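Local coordinates for protein free serine kinase (Thermococcus kodakarensis KOD1, PDB 5X0J) that phosphorylates free L-serine with ADP as the phosphate donor, giving O-phospho-L-serine and AMP, the first step from serine to cysteine, at residues Q30-K35 with G70-A75; W51-L56 with P86-D91; W102-K107 with L176-L181. The protein carries 1 engineered substitution. One frame throughout, in Å; residues are numbered along the deposited sequence.

Interaction 1 of 3, residues Q30-K35 with G70-A75. Engineered in segment 30-35: Gln-30 (natural residue Glu). With AMP (adenosine monophosphate), chain B; SEP (phosphoserine), chain C.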
loop_
_atom_site.group_PDB
_atom_site.type_symbol
_atom_site.label_atom_id
_atom_site.label_comp_id
_atom_site.label_asym_id
_atom_site.label_seq_id
_atom_site.Cartn_x
_atom_site.Cartn_y
_atom_site.Cartn_z
ATOM N N GLN A 30 -5.685 4.434 4.649
ATOM C CA GLN A 30 -4.522 3.704 5.171
ATOM C C GLN A 30 -3.321 4.619 5.385
ATOM O O GLN A 30 -3.291 5.759 4.913
ATOM C CB GLN A 30 -4.198 2.438 4.337
ATOM C CG GLN A 30 -4.037 2.618 2.845
ATOM C CD GLN A 30 -4.100 1.322 2.050
ATOM O OE1 GLN A 30 -4.773 0.351 2.438
ATOM N NE2 GLN A 30 -3.434 1.316 0.902
ATOM N N GLN A 31 -2.366 4.118 6.159
ATOM C CA GLN A 31 -1.132 4.820 6.506
ATOM C C GLN A 31 -0.105 4.835 5.362
ATOM O O GLN A 31 -0.289 4.190 4.322
ATOM C CB GLN A 31 -0.506 4.159 7.733
ATOM C CG GLN A 31 -1.336 4.291 9.005
ATOM C CD GLN A 31 -0.820 3.447 10.141
ATOM O OE1 GLN A 31 -0.379 2.317 9.951
ATOM N NE2 GLN A 31 -0.873 3.987 11.344
ATOM N N LEU A 32 0.966 5.600 5.570
ATOM C CA LEU A 32 2.024 5.834 4.583
ATOM C C LEU A 32 3.302 5.071 4.905
ATOM O O LEU A 32 3.538 4.720 6.047
ATOM C CB LEU A 32 2.355 7.329 4.513
ATOM C CG LEU A 32 1.181 8.288 4.314
ATOM C CD1 LEU A 32 1.682 9.713 4.153
ATOM C CD2 LEU A 32 0.351 7.874 3.101
ATOM N N VAL A 33 4.082 4.788 3.863
ATOM C CA VAL A 33 5.456 4.297 3.904
ATOM C C VAL A 33 6.348 5.488 3.556
ATOM O O VAL A 33 6.174 6.120 2.492
ATOM C CB VAL A 33 5.661 3.177 2.855
ATOM C CG1 VAL A 33 7.087 2.624 2.918
ATOM C CG2 VAL A 33 4.613 2.076 3.050
ATOM N N GLN A 34 7.300 5.802 4.435
ATOM C CA GLN A 34 8.117 7.002 4.265
ATOM C C GLN A 34 8.865 7.042 2.942
ATOM O O GLN A 34 8.872 8.073 2.272
ATOM C CB GLN A 34 9.103 7.184 5.418
ATOM C CG GLN A 34 9.992 8.409 5.236
ATOM C CD GLN A 34 10.650 8.854 6.516
ATOM O OE1 GLN A 34 10.031 8.843 7.568
ATOM N NE2 GLN A 34 11.906 9.282 6.422
ATOM N N LYS A 35 9.495 5.937 2.557
ATOM C CA LYS A 35 10.249 5.918 1.292
ATOM C C LYS A 35 9.372 6.108 0.057
ATOM O O LYS A 35 9.837 6.618 -0.958
ATOM C CB LYS A 35 11.028 4.620 1.136
ATOM C CG LYS A 35 12.158 4.445 2.127
ATOM C CD LYS A 35 13.368 5.299 1.853
ATOM C CE LYS A 35 14.585 4.688 2.536
ATOM N NZ LYS A 35 15.743 5.611 2.514
ATOM N N GLY A 70 -3.580 6.240 -4.156
ATOM C CA GLY A 70 -2.969 7.573 -4.171
ATOM C C GLY A 70 -2.691 8.223 -2.829
ATOM O O GLY A 70 -2.629 9.448 -2.743
ATOM N N HIS A 71 -2.484 7.439 -1.778
ATOM C CA HIS A 71 -2.225 8.023 -0.457
ATOM C C HIS A 71 -0.975 8.880 -0.399
ATOM O O HIS A 71 -0.969 9.927 0.254
ATOM C CB HIS A 71 -2.160 6.929 0.592
ATOM C CG HIS A 71 -3.491 6.330 0.864
ATOM N ND1 HIS A 71 -4.065 5.402 0.028
ATOM C CD2 HIS A 71 -4.418 6.612 1.808
ATOM C CE1 HIS A 71 -5.263 5.089 0.478
ATOM N NE2 HIS A 71 -5.505 5.825 1.545
ATOM N N HIS A 72 0.064 8.445 -1.100
ATOM C CA HIS A 72 1.354 9.134 -1.058
ATOM C C HIS A 72 1.356 10.354 -1.955
ATOM O O HIS A 72 1.862 11.414 -1.563
ATOM C CB HIS A 72 2.474 8.144 -1.372
ATOM C CG HIS A 72 2.537 7.017 -0.389
ATOM N ND1 HIS A 72 1.696 5.928 -0.446
ATOM C CD2 HIS A 72 3.280 6.856 0.728
ATOM C CE1 HIS A 72 1.954 5.120 0.561
ATOM N NE2 HIS A 72 2.916 5.660 1.280
ATOM N N ARG A 73 0.753 10.226 -3.131
ATOM C CA ARG A 73 0.535 11.405 -3.971
ATOM C C ARG A 73 -0.263 12.470 -3.197
ATOM O O ARG A 73 0.095 13.663 -3.193
ATOM C CB ARG A 73 -0.181 11.049 -5.265
ATOM C CG ARG A 73 0.739 10.506 -6.346
ATOM C CD ARG A 73 -0.022 9.791 -7.441
ATOM N NE ARG A 73 -0.509 8.482 -6.993
ATOM C CZ ARG A 73 -1.369 7.718 -7.661
ATOM N NH1 ARG A 73 -1.866 8.108 -8.839
ATOM N NH2 ARG A 73 -1.721 6.537 -7.166
ATOM N N TRP A 74 -1.336 12.040 -2.537
ATOM C CA TRP A 74 -2.195 12.979 -1.788
ATOM C C TRP A 74 -1.419 13.655 -0.657
ATOM O O TRP A 74 -1.404 14.885 -0.550
ATOM C CB TRP A 74 -3.429 12.236 -1.265
ATOM C CG TRP A 74 -4.264 12.970 -0.256
ATOM C CD1 TRP A 74 -5.193 13.949 -0.504
ATOM C CD2 TRP A 74 -4.270 12.754 1.159
ATOM N NE1 TRP A 74 -5.774 14.350 0.672
ATOM C CE2 TRP A 74 -5.234 13.631 1.708
ATOM C CE3 TRP A 74 -3.569 11.883 2.017
ATOM C CZ2 TRP A 74 -5.489 13.692 3.094
ATOM C CZ3 TRP A 74 -3.831 11.928 3.383
ATOM C CH2 TRP A 74 -4.783 12.835 3.908
ATOM N N ALA A 75 -0.739 12.863 0.162
ATOM C CA ALA A 75 0.038 13.415 1.274
ATOM C C ALA A 75 1.196 14.283 0.783
ATOM O O ALA A 75 1.476 15.341 1.350
ATOM C CB ALA A 75 0.574 12.301 2.158
HETATM P P AMP B . 0.443 6.357 -4.047
HETATM O O1P AMP B . 0.326 7.821 -4.441
HETATM O O2P AMP B . 0.124 6.116 -2.586
HETATM O O3P AMP B . -0.294 5.462 -5.007
HETATM O "O5'" AMP B . 2.002 5.978 -4.167
HETATM C "C5'" AMP B . 2.926 6.745 -4.933
HETATM C "C4'" AMP B . 2.551 6.701 -6.403
HETATM O "O4'" AMP B . 3.135 7.806 -7.063
HETATM C "C3'" AMP B . 3.065 5.493 -7.218
HETATM O "O3'" AMP B . 1.969 4.917 -7.923
HETATM C "C2'" AMP B . 4.078 6.027 -8.230
HETATM O "O2'" AMP B . 4.083 5.320 -9.467
HETATM C "C1'" AMP B . 3.532 7.422 -8.349
HETATM N N9 AMP B . 4.428 8.458 -8.901
HETATM C C8 AMP B . 5.772 8.524 -8.862
HETATM N N7 AMP B . 6.221 9.655 -9.457
HETATM C C5 AMP B . 5.138 10.324 -9.872
HETATM C C6 AMP B . 4.889 11.589 -10.584
HETATM N N6 AMP B . 5.929 12.367 -10.957
HETATM N N1 AMP B . 3.600 11.919 -10.830
HETATM C C2 AMP B . 2.551 11.149 -10.457
HETATM N N3 AMP B . 2.711 9.981 -9.815
HETATM C C4 AMP B . 3.954 9.537 -9.509
HETATM N N SEP C . -4.663 1.694 -2.090
HETATM C CA SEP C . -3.522 1.438 -3.022
HETATM C CB SEP C . -2.289 1.046 -2.207
HETATM O OG SEP C . -1.985 2.096 -1.290
HETATM C C SEP C . -3.903 0.401 -4.046
HETATM O O SEP C . -3.015 -0.193 -4.690
HETATM O OXT SEP C . -5.098 0.128 -4.262
HETATM P P SEP C . -1.406 3.519 -1.810
HETATM O O1P SEP C . -0.656 3.203 -3.095
HETATM O O2P SEP C . -0.528 3.926 -0.670
HETATM O O3P SEP C . -2.619 4.397 -1.987
#
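Leu-32 and Val-33 close on the His-72 ring from two directions. The backbone N of Val-33 meets the ring edge and donates a straight hydrogen bond to NE2 (3.0 Å, 166°), while CD2 of Leu-32 lies over the middle of one face, 3.9 Å from the ring centroid. With NE2 accepting on one side, ND1 donates to AMP O2P at 2.7 Å, so the imidazole is held at both nitrogens and its rotation is fixed. Packing is tightest where Leu-32 CD1 presses on Ala-75 CB at 3.5 Å. Gln-30, an engineered replacement of glutamate, lays CG over a face of the His-71 ring, off centre; chi1 of 53° puts this carbon between the backbone N and carbonyl carbon, and the chain then extends toward the bound phosphoserine. There NE2 makes a weak hydrogen bond to the ester oxygen OG, and OE1 accepts from the N of Thr-223. The Gln-31 side is looser: its CB points away from 70-75, and the partly exposed side chain touches Lys-159 and Pro-220. At the start of helix 71-80, SEP O3P takes bonds from Gly-70 N, His-71 N and His-71 ND1 (2.7 Å), while His-72 N and Arg-73 grip the AMP phosphate. Backbone N-H groups and side chains thus hold both product phosphates close together, an arrangement consistent with direct phosphate transfer from ADP to serine.

Interaction 2 of 3, residues W51-L56 with P86-D91. With AMP (adenosine monophosphate), chain B.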
loop_
_atom_site.group_PDB
_atom_site.type_symbol
_atom_site.label_atom_id
_atom_site.label_comp_id
_atom_site.label_asym_id
_atom_site.label_seq_id
_atom_site.Cartn_x
_atom_site.Cartn_y
_atom_site.Cartn_z
ATOM N N TRP A 51 2.143 12.409 -13.604
ATOM C CA TRP A 51 1.800 11.547 -14.756
ATOM C C TRP A 51 0.820 10.402 -14.487
ATOM O O TRP A 51 0.473 9.691 -15.419
ATOM C CB TRP A 51 3.081 11.013 -15.450
ATOM C CG TRP A 51 4.037 10.288 -14.528
ATOM C CD1 TRP A 51 5.169 10.799 -13.953
ATOM C CD2 TRP A 51 3.924 8.942 -14.054
ATOM N NE1 TRP A 51 5.774 9.845 -13.178
ATOM C CE2 TRP A 51 5.031 8.699 -13.207
ATOM C CE3 TRP A 51 3.013 7.900 -14.288
ATOM C CZ2 TRP A 51 5.232 7.469 -12.563
ATOM C CZ3 TRP A 51 3.224 6.662 -13.659
ATOM C CH2 TRP A 51 4.326 6.469 -12.803
ATOM N N LYS A 52 0.361 10.246 -13.253
ATOM C CA LYS A 52 -0.520 9.136 -12.876
ATOM C C LYS A 52 -1.712 9.672 -12.088
ATOM O O LYS A 52 -1.535 10.146 -10.980
ATOM C CB LYS A 52 0.240 8.113 -12.022
ATOM C CG LYS A 52 -0.569 6.859 -11.744
ATOM C CD LYS A 52 0.116 5.900 -10.782
ATOM C CE LYS A 52 1.228 5.118 -11.426
ATOM N NZ LYS A 52 1.579 3.943 -10.585
ATOM N N PRO A 53 -2.934 9.559 -12.624
ATOM C CA PRO A 53 -4.067 10.106 -11.870
ATOM C C PRO A 53 -4.398 9.288 -10.645
ATOM O O PRO A 53 -4.214 8.074 -10.639
ATOM C CB PRO A 53 -5.235 10.019 -12.863
ATOM C CG PRO A 53 -4.863 8.904 -13.747
ATOM C CD PRO A 53 -3.366 8.989 -13.912
ATOM N N MET A 54 -4.900 9.970 -9.631
ATOM C CA MET A 54 -5.382 9.272 -8.445
ATOM C C MET A 54 -6.658 8.521 -8.775
ATOM O O MET A 54 -7.375 8.858 -9.711
ATOM C CB MET A 54 -5.643 10.234 -7.301
ATOM C CG MET A 54 -4.376 10.824 -6.698
ATOM S SD MET A 54 -4.763 11.939 -5.333
ATOM C CE MET A 54 -5.521 10.784 -4.173
ATOM N N LEU A 55 -6.925 7.469 -8.007
ATOM C CA LEU A 55 -8.181 6.732 -8.123
ATOM C C LEU A 55 -9.019 7.082 -6.896
ATOM O O LEU A 55 -8.544 6.971 -5.760
ATOM C CB LEU A 55 -7.932 5.229 -8.214
ATOM C CG LEU A 55 -7.084 4.703 -9.378
ATOM C CD1 LEU A 55 -6.971 3.182 -9.314
ATOM C CD2 LEU A 55 -7.639 5.157 -10.720
ATOM N N LEU A 56 -10.261 7.512 -7.139
ATOM C CA LEU A 56 -11.173 7.965 -6.080
ATOM C C LEU A 56 -12.511 7.252 -6.200
ATOM O O LEU A 56 -12.831 6.703 -7.250
ATOM C CB LEU A 56 -11.441 9.459 -6.203
ATOM C CG LEU A 56 -10.250 10.411 -6.180
ATOM C CD1 LEU A 56 -10.784 11.820 -6.330
ATOM C CD2 LEU A 56 -9.458 10.275 -4.890
ATOM N N PRO A 86 -5.110 15.497 -10.421
ATOM C CA PRO A 86 -5.832 14.773 -11.462
ATOM C C PRO A 86 -6.302 13.437 -10.933
ATOM O O PRO A 86 -5.504 12.684 -10.355
ATOM C CB PRO A 86 -4.773 14.545 -12.553
ATOM C CG PRO A 86 -3.698 15.497 -12.266
ATOM C CD PRO A 86 -3.712 15.753 -10.808
ATOM N N SER A 87 -7.586 13.156 -11.134
ATOM C CA SER A 87 -8.243 12.016 -10.523
ATOM C C SER A 87 -9.172 11.319 -11.491
ATOM O O SER A 87 -9.660 11.925 -12.443
ATOM C CB SER A 87 -9.067 12.474 -9.319
ATOM O OG SER A 87 -8.241 13.094 -8.361
ATOM N N VAL A 88 -9.411 10.041 -11.216
ATOM C CA VAL A 88 -10.447 9.262 -11.876
ATOM C C VAL A 88 -11.442 8.862 -10.790
ATOM O O VAL A 88 -11.061 8.248 -9.791
ATOM C CB VAL A 88 -9.857 8.022 -12.574
ATOM C CG1 VAL A 88 -10.955 7.195 -13.227
ATOM C CG2 VAL A 88 -8.851 8.458 -13.615
ATOM N N ILE A 89 -12.711 9.216 -10.988
ATOM C CA ILE A 89 -13.773 8.863 -10.042
ATOM C C ILE A 89 -14.396 7.535 -10.467
ATOM O O ILE A 89 -15.038 7.455 -11.511
ATOM C CB ILE A 89 -14.858 9.958 -9.954
ATOM C CG1 ILE A 89 -14.234 11.293 -9.517
ATOM C CG2 ILE A 89 -15.974 9.534 -8.993
ATOM C CD1 ILE A 89 -15.145 12.487 -9.669
ATOM N N LEU A 90 -14.232 6.518 -9.628
ATOM C CA LEU A 90 -14.700 5.161 -9.899
ATOM C C LEU A 90 -16.005 4.876 -9.185
ATOM O O LEU A 90 -16.387 5.600 -8.268
ATOM C CB LEU A 90 -13.678 4.159 -9.384
ATOM C CG LEU A 90 -12.271 4.282 -9.952
ATOM C CD1 LEU A 90 -11.337 3.357 -9.184
ATOM C CD2 LEU A 90 -12.258 3.969 -11.448
ATOM N N ASP A 91 -16.663 3.799 -9.595
ATOM C CA ASP A 91 -17.855 3.286 -8.927
ATOM C C ASP A 91 -17.372 2.183 -7.983
ATOM O O ASP A 91 -17.123 1.062 -8.418
ATOM C CB ASP A 91 -18.828 2.740 -9.973
ATOM C CG ASP A 91 -20.069 2.118 -9.367
ATOM O OD1 ASP A 91 -20.239 2.178 -8.128
ATOM O OD2 ASP A 91 -20.872 1.551 -10.132
HETATM P P AMP B . 0.443 6.357 -4.047
HETATM O O1P AMP B . 0.326 7.821 -4.441
HETATM O O2P AMP B . 0.124 6.116 -2.586
HETATM O O3P AMP B . -0.294 5.462 -5.007
HETATM O "O5'" AMP B . 2.002 5.978 -4.167
HETATM C "C5'" AMP B . 2.926 6.745 -4.933
HETATM C "C4'" AMP B . 2.551 6.701 -6.403
HETATM O "O4'" AMP B . 3.135 7.806 -7.063
HETATM C "C3'" AMP B . 3.065 5.493 -7.218
HETATM O "O3'" AMP B . 1.969 4.917 -7.923
HETATM C "C2'" AMP B . 4.078 6.027 -8.230
HETATM O "O2'" AMP B . 4.083 5.320 -9.467
HETATM C "C1'" AMP B . 3.532 7.422 -8.349
HETATM N N9 AMP B . 4.428 8.458 -8.901
HETATM C C8 AMP B . 5.772 8.524 -8.862
HETATM N N7 AMP B . 6.221 9.655 -9.457
HETATM C C5 AMP B . 5.138 10.324 -9.872
HETATM C C6 AMP B . 4.889 11.589 -10.584
HETATM N N6 AMP B . 5.929 12.367 -10.957
HETATM N N1 AMP B . 3.600 11.919 -10.830
HETATM C C2 AMP B . 2.551 11.149 -10.457
HETATM N N3 AMP B . 2.711 9.981 -9.815
HETATM C C4 AMP B . 3.954 9.537 -9.509
#
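The carbonyl O of Met-54 takes a hydrogen bond of 2.8 Å from Val-88 N of the neighbouring strand, and Ser-87 CA adds a weaker C-H contact to the same oxygen at 3.4 Å. The ladder goes on from Met-54 N to Pro-86 O, Leu-56 N to Val-88 O and Leu-90 N to Leu-56 O. On one face of the sheet Leu-55 and Val-88 lie side by side, CD2 against CB at 4.1 Å; Pro-53 packs on Val-88 CG2, and Leu-90 CD1 reaches Leu-55 CB. On the other face Leu-56 CD1 sits 3.5 Å from Ser-87 OG, whose polar partner is the carbonyl of Ala-85; Ile-21 and Met-26 cover this pair. Strands 54-58 and 84-90 are parallel neighbours in the mixed sheet of the ParB-like domain, with 65-67 running antiparallel along the far side of 54-58. Just ahead of strand 54-58 the chain turns to AMP. Lys-52 leaves with CG opposite the backbone N (chi1 -173°) and bends at chi3, and its NZ hydrogen-bonds to AMP O3' at 2.9 Å and AMP O2' at 3.1 Å. Trp-51 lays one indole face against the adenine, NE1 3.2 Å from AMP C6. Replacing Trp-51 by alanine would probably leave one face of the adenine without its aromatic cover and the base freer to shift.

Interaction 3 of 3, residues W102-K107 with L176-L181. With SEP (phosphoserine), chain C.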
loop_
_atom_site.group_PDB
_atom_site.type_symbol
_atom_site.label_atom_id
_atom_site.label_comp_id
_atom_site.label_asym_id
_atom_site.label_seq_id
_atom_site.Cartn_x
_atom_site.Cartn_y
_atom_site.Cartn_z
ATOM N N TRP A 102 -1.252 -5.864 -0.723
ATOM C CA TRP A 102 0.177 -5.800 -0.961
ATOM C C TRP A 102 0.848 -6.467 0.226
ATOM O O TRP A 102 0.489 -6.213 1.385
ATOM C CB TRP A 102 0.679 -4.355 -1.051
ATOM C CG TRP A 102 0.141 -3.574 -2.196
ATOM C CD1 TRP A 102 -0.914 -2.716 -2.181
ATOM C CD2 TRP A 102 0.659 -3.545 -3.527
ATOM N NE1 TRP A 102 -1.090 -2.156 -3.419
ATOM C CE2 TRP A 102 -0.144 -2.662 -4.271
ATOM C CE3 TRP A 102 1.726 -4.191 -4.167
ATOM C CZ2 TRP A 102 0.085 -2.398 -5.621
ATOM C CZ3 TRP A 102 1.945 -3.947 -5.514
ATOM C CH2 TRP A 102 1.123 -3.063 -6.232
ATOM N N TYR A 103 1.852 -7.289 -0.065
ATOM C CA TYR A 103 2.605 -8.006 0.965
ATOM C C TYR A 103 3.925 -7.286 1.236
ATOM O O TYR A 103 4.735 -7.169 0.324
ATOM C CB TYR A 103 2.868 -9.454 0.510
ATOM C CG TYR A 103 1.615 -10.181 0.116
ATOM C CD1 TYR A 103 0.714 -10.613 1.077
ATOM C CD2 TYR A 103 1.309 -10.412 -1.217
ATOM C CE1 TYR A 103 -0.456 -11.266 0.714
ATOM C CE2 TYR A 103 0.151 -11.055 -1.590
ATOM C CZ TYR A 103 -0.722 -11.493 -0.623
ATOM O OH TYR A 103 -1.872 -12.125 -1.004
ATOM N N PRO A 104 4.144 -6.791 2.478
ATOM C CA PRO A 104 5.456 -6.228 2.790
ATOM C C PRO A 104 6.512 -7.316 2.697
ATOM O O PRO A 104 6.237 -8.467 3.056
ATOM C CB PRO A 104 5.319 -5.735 4.241
ATOM C CG PRO A 104 3.871 -5.797 4.568
ATOM C CD PRO A 104 3.233 -6.766 3.641
ATOM N N ALA A 105 7.706 -6.951 2.250
ATOM C CA ALA A 105 8.820 -7.898 2.122
ATOM C C ALA A 105 10.119 -7.164 2.345
ATOM O O ALA A 105 10.189 -5.952 2.180
ATOM C CB ALA A 105 8.820 -8.549 0.752
ATOM N N PHE A 106 11.164 -7.898 2.700
ATOM C CA PHE A 106 12.453 -7.264 2.898
ATOM C C PHE A 106 13.622 -8.100 2.448
ATOM O O PHE A 106 13.570 -9.343 2.472
ATOM C CB PHE A 106 12.659 -6.806 4.351
ATOM C CG PHE A 106 12.738 -7.919 5.360
ATOM C CD1 PHE A 106 13.949 -8.543 5.643
ATOM C CD2 PHE A 106 11.611 -8.316 6.056
ATOM C CE1 PHE A 106 14.021 -9.562 6.587
ATOM C CE2 PHE A 106 11.679 -9.330 7.001
ATOM C CZ PHE A 106 12.888 -9.952 7.269
ATOM N N LYS A 107 14.668 -7.383 2.043
ATOM C CA LYS A 107 16.011 -7.917 1.947
ATOM C C LYS A 107 16.736 -7.369 3.174
ATOM O O LYS A 107 16.836 -6.153 3.357
ATOM C CB LYS A 107 16.688 -7.460 0.652
ATOM C CG LYS A 107 18.076 -8.031 0.418
ATOM C CD LYS A 107 18.046 -9.494 -0.001
ATOM C CE LYS A 107 19.427 -10.118 0.125
ATOM N NZ LYS A 107 19.413 -11.579 -0.133
ATOM N N LEU A 176 12.897 -2.401 1.787
ATOM C CA LEU A 176 11.469 -2.683 1.950
ATOM C C LEU A 176 10.789 -2.610 0.588
ATOM O O LEU A 176 10.851 -1.577 -0.089
ATOM C CB LEU A 176 10.842 -1.675 2.912
ATOM C CG LEU A 176 9.331 -1.739 3.156
ATOM C CD1 LEU A 176 8.892 -3.095 3.683
ATOM C CD2 LEU A 176 8.937 -0.632 4.124
ATOM N N ILE A 177 10.152 -3.714 0.193
ATOM C CA ILE A 177 9.457 -3.821 -1.091
ATOM C C ILE A 177 8.078 -4.408 -0.826
ATOM O O ILE A 177 7.948 -5.321 -0.009
ATOM C CB ILE A 177 10.204 -4.754 -2.077
ATOM C CG1 ILE A 177 11.662 -4.301 -2.258
ATOM C CG2 ILE A 177 9.478 -4.825 -3.420
ATOM C CD1 ILE A 177 12.540 -5.266 -3.032
ATOM N N TYR A 178 7.060 -3.908 -1.521
ATOM C CA TYR A 178 5.705 -4.428 -1.395
ATOM C C TYR A 178 5.331 -5.206 -2.660
ATOM O O TYR A 178 5.463 -4.686 -3.770
ATOM C CB TYR A 178 4.718 -3.286 -1.140
ATOM C CG TYR A 178 4.686 -2.842 0.304
ATOM C CD1 TYR A 178 5.651 -1.972 0.813
ATOM C CD2 TYR A 178 3.696 -3.298 1.154
ATOM C CE1 TYR A 178 5.622 -1.570 2.145
ATOM C CE2 TYR A 178 3.644 -2.900 2.487
ATOM C CZ TYR A 178 4.609 -2.033 2.978
ATOM O OH TYR A 178 4.560 -1.632 4.304
ATOM N N TYR A 179 4.872 -6.448 -2.483
ATOM C CA TYR A 179 4.495 -7.323 -3.600
ATOM C C TYR A 179 3.000 -7.478 -3.721
ATOM O O TYR A 179 2.338 -7.732 -2.734
ATOM C CB TYR A 179 5.099 -8.724 -3.411
ATOM C CG TYR A 179 6.568 -8.788 -3.728
ATOM C CD1 TYR A 179 7.515 -8.338 -2.815
ATOM C CD2 TYR A 179 7.016 -9.274 -4.956
ATOM C CE1 TYR A 179 8.870 -8.373 -3.117
ATOM C CE2 TYR A 179 8.366 -9.328 -5.260
ATOM C CZ TYR A 179 9.291 -8.880 -4.338
ATOM O OH TYR A 179 10.634 -8.909 -4.651
ATOM N N GLY A 180 2.473 -7.360 -4.937
ATOM C CA GLY A 180 1.076 -7.661 -5.191
ATOM C C GLY A 180 0.710 -9.133 -5.084
ATOM O O GLY A 180 -0.396 -9.472 -4.685
ATOM N N LEU A 181 1.651 -10.014 -5.448
ATOM C CA LEU A 181 1.419 -11.467 -5.455
ATOM C C LEU A 181 2.499 -12.158 -4.640
ATOM O O LEU A 181 3.690 -11.955 -4.881
ATOM C CB LEU A 181 1.456 -11.999 -6.885
ATOM C CG LEU A 181 0.384 -11.494 -7.848
ATOM C CD1 LEU A 181 0.664 -12.052 -9.242
ATOM C CD2 LEU A 181 -1.007 -11.875 -7.377
HETATM N N SEP C . -4.663 1.694 -2.090
HETATM C CA SEP C . -3.522 1.438 -3.022
HETATM C CB SEP C . -2.289 1.046 -2.207
HETATM O OG SEP C . -1.985 2.096 -1.290
HETATM C C SEP C . -3.903 0.401 -4.046
HETATM O O SEP C . -3.015 -0.193 -4.690
HETATM O OXT SEP C . -5.098 0.128 -4.262
HETATM P P SEP C . -1.406 3.519 -1.810
HETATM O O1P SEP C . -0.656 3.203 -3.095
HETATM O O2P SEP C . -0.528 3.926 -0.670
HETATM O O3P SEP C . -2.619 4.397 -1.987
HETATM O O HOH W 1 -2.873 -9.749 -3.204
#
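Trp-102, a residue of the phosphoserine pocket, sits at the end of an antiparallel strand pair of the C-terminal domain, 103-107 against 176-179, where it faces Gly-180. Tyr-103 and Tyr-179 form a hydrogen-bonded pair: Tyr-103 N donates to Tyr-179 O at 2.7 Å, almost straight (173°), and Tyr-179 N returns a bond to Tyr-103 O. Ala-105 and Ile-177 repeat the pattern less evenly, for Ile-177 N to Ala-105 O is straight while Ala-105 N to Ile-177 O is bent to 124° and weak. Between them Pro-104 occupies a non-hydrogen-bonded position opposite Tyr-178, so its lack of an N-H costs this ladder nothing. It lies across the phenol instead, CA over the rim of one face and CG 3.6 Å from CE2. On the opposite side of the sheet Ala-105 CB meets Tyr-179 CD1 at 3.8 Å, and the hydroxyl of that tyrosine bonds to Asp-188.

Trp-102 joins sheet and ligand. Its CB rests on Tyr-178 CD2, and CE3 comes within 3.3 Å of Gly-180 N; a beta carbon on Gly-180 would stand about 3.6 Å from Trp-102 CZ3, leaving little slack. A water donates to Gly-180 O at 2.9 Å and weakly to Tyr-103 OH, bridging the two segments. Having CG beside the backbone N (chi1 -64°) places the indole next to the bound phosphoserine, and NE1 donates to the carboxylate atom SEP O at 3.0 Å, at the ring edge and near its plane. A neutral N-H thus meets a carboxylate oxygen, consistent with Trp-102 recognising the carboxylate end of phosphoserine, away from the phosphate.

From the N terminus, 30-35 comes first and meets 70-75, closing a loop of 34 residues that holds most of helix 34-47 and three strands. Segment 51-56 lies inside this loop but pairs with 86-91 beyond it, closing a loop of 29 residues, so interactions 1 and 2 cross. They touch where Arg-73 NH1 reaches the carbonyl of Lys-52, joining the start of helix 71-80 to the chain leading into strand 54-58; both touch AMP. Interaction 3 follows in series, closing a loop of 68 residues by pairing two strands of the antiparallel C-terminal sheet. Val-33 packs on Leu-176 and Tyr-178, tying interactions 1 and 3 across the two domains; both also touch phosphoserine. Interactions 2 and 3, with centres about 24 Å apart, do not touch.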